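Side-chain contact in L-Ala-D/L-Glu Epimerase (Escherichia coli, PDB 1JPD), which belongs to the enolase superfamily, pairing a mandelate racemase-like N-terminal domain with a TIM-barrel-like domain: residues S230-T233 / R234-K238. Numbering follows the deposited sequence.
Sequences SCHT and RSNLK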
loop_
_atom_site.group_PDB
_atom_site.type_symbol
_atom_site.label_atom_id
_atom_site.label_comp_id
_atom_site.label_asym_id
_atom_site.label_seq_id
_atom_site.Cartn_x
_atom_site.Cartn_y
_atom_site.Cartn_z
ATOM N N SER A 230 -7.614 9.220 -1.622
ATOM C CA SER A 230 -9.043 9.247 -1.932
ATOM C C SER A 230 -9.698 7.877 -1.961
ATOM O O SER A 230 -10.917 7.783 -2.045
ATOM C CB SER A 230 -9.291 9.932 -3.274
ATOM O OG SER A 230 -8.838 11.273 -3.254
ATOM N N CYS A 231 -8.900 6.819 -1.890
ATOM C CA CYS A 231 -9.445 5.468 -1.913
ATOM C C CYS A 231 -9.185 4.638 -0.654
ATOM O O CYS A 231 -8.036 4.304 -0.369
ATOM C CB CYS A 231 -8.877 4.703 -3.098
ATOM S SG CYS A 231 -9.279 2.951 -3.032
ATOM N N HIS A 232 -10.242 4.286 0.080
ATOM C CA HIS A 232 -10.093 3.467 1.290
ATOM C C HIS A 232 -10.723 2.093 1.117
ATOM O O HIS A 232 -10.054 1.062 1.239
ATOM C CB HIS A 232 -10.777 4.092 2.507
ATOM C CG HIS A 232 -10.329 5.479 2.828
ATOM N ND1 HIS A 232 -10.446 6.012 4.094
ATOM C CD2 HIS A 232 -9.832 6.466 2.047
ATOM C CE1 HIS A 232 -10.044 7.270 4.078
ATOM N NE2 HIS A 232 -9.667 7.571 2.848
ATOM N N THR A 233 -12.029 2.096 0.869
ATOM C CA THR A 233 -12.789 0.862 0.710
ATOM C C THR A 233 -13.727 0.948 -0.493
ATOM O O THR A 233 -13.746 1.956 -1.193
ATOM C CB THR A 233 -13.643 0.588 1.971
ATOM O OG1 THR A 233 -14.702 1.551 2.049
ATOM C CG2 THR A 233 -12.790 0.705 3.229
ATOM N N ARG A 234 -14.511 -0.104 -0.719
ATOM C CA ARG A 234 -15.460 -0.128 -1.834
ATOM C C ARG A 234 -16.425 1.049 -1.760
ATOM O O ARG A 234 -16.949 1.504 -2.774
ATOM C CB ARG A 234 -16.249 -1.437 -1.824
ATOM C CG ARG A 234 -15.423 -2.644 -2.240
ATOM C CD ARG A 234 -16.142 -3.921 -1.927
ATOM N NE ARG A 234 -16.235 -4.129 -0.486
ATOM C CZ ARG A 234 -16.972 -5.079 0.084
ATOM N NH1 ARG A 234 -17.686 -5.905 -0.669
ATOM N NH2 ARG A 234 -16.987 -5.210 1.403
ATOM N N SER A 235 -16.634 1.543 -0.547
ATOM C CA SER A 235 -17.528 2.659 -0.283
ATOM C C SER A 235 -17.191 3.943 -1.059
ATOM O O SER A 235 -18.085 4.739 -1.354
ATOM C CB SER A 235 -17.528 2.931 1.227
ATOM O OG SER A 235 -18.311 4.056 1.576
ATOM N N ASN A 236 -15.918 4.151 -1.392
ATOM C CA ASN A 236 -15.524 5.354 -2.127
ATOM C C ASN A 236 -15.617 5.170 -3.650
ATOM O O ASN A 236 -15.581 6.146 -4.407
ATOM C CB ASN A 236 -14.085 5.778 -1.765
ATOM C CG ASN A 236 -13.819 5.780 -0.256
ATOM O OD1 ASN A 236 -13.380 4.778 0.308
ATOM N ND2 ASN A 236 -14.088 6.905 0.400
ATOM N N LEU A 237 -15.746 3.925 -4.103
ATOM C CA LEU A 237 -15.805 3.651 -5.540
ATOM C C LEU A 237 -16.753 4.531 -6.350
ATOM O O LEU A 237 -16.453 4.889 -7.486
ATOM C CB LEU A 237 -16.128 2.176 -5.785
ATOM C CG LEU A 237 -14.936 1.263 -5.494
ATOM C CD1 LEU A 237 -15.305 -0.195 -5.706
ATOM C CD2 LEU A 237 -13.791 1.664 -6.400
ATOM N N LYS A 238 -17.894 4.882 -5.775
ATOM C CA LYS A 238 -18.851 5.724 -6.476
ATOM C C LYS A 238 -18.242 7.098 -6.726
ATOM O O LYS A 238 -18.233 7.591 -7.855
ATOM C CB LYS A 238 -20.117 5.889 -5.644
ATOM C CG LYS A 238 -21.038 6.976 -6.161
ATOM C CD LYS A 238 -21.927 7.478 -5.048
ATOM C CE LYS A 238 -22.844 8.575 -5.527
ATOM N NZ LYS A 238 -23.628 9.091 -4.389
#
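Asn236, in the turn that runs into helix 237-240, reaches back and, with one carbonyl oxygen, OD1, takes two consecutive amides of the incoming loop. Thr233 N gives it the straighter bond, 3.1 Å from N to OD1 with 171° at the hydrogen, and meets the amide oxygen nearly head-on. His232 N, 3.2 Å from the same OD1, comes instead from above the carbonyl plane. Asn236 CG stands anti to its own carbonyl carbon (chi1 -47°), which swings the amide back over the turn rather than out along the helix. The two bonds fix the position of OD1 and tie the incoming loop to the turn.

Beside OD1, the CB of His232 packs at 3.5 Å, and the imidazole and amide planes are inclined at 42°. Thr233 works in the reverse direction. Its OG1, held by the first torsion between its own backbone N and carbonyl carbon, accepts Ser235 N at 3.2 Å in a bent bond, while Thr233 O receives Asn236 N at 3.1 Å from above its carbonyl plane. Side chain and carbonyl of Thr233 thus accept two successive backbone amides in the turn that leads into the helix.

In the barrel domain, the stretch leads from strand 225-227 into helix 237-240. The His232 ring stacks on Tyr54, Arg234 forms a salt bridge through NE with Glu259 of helix 257-269, and Leu237 packs against Glu266 of that same helix.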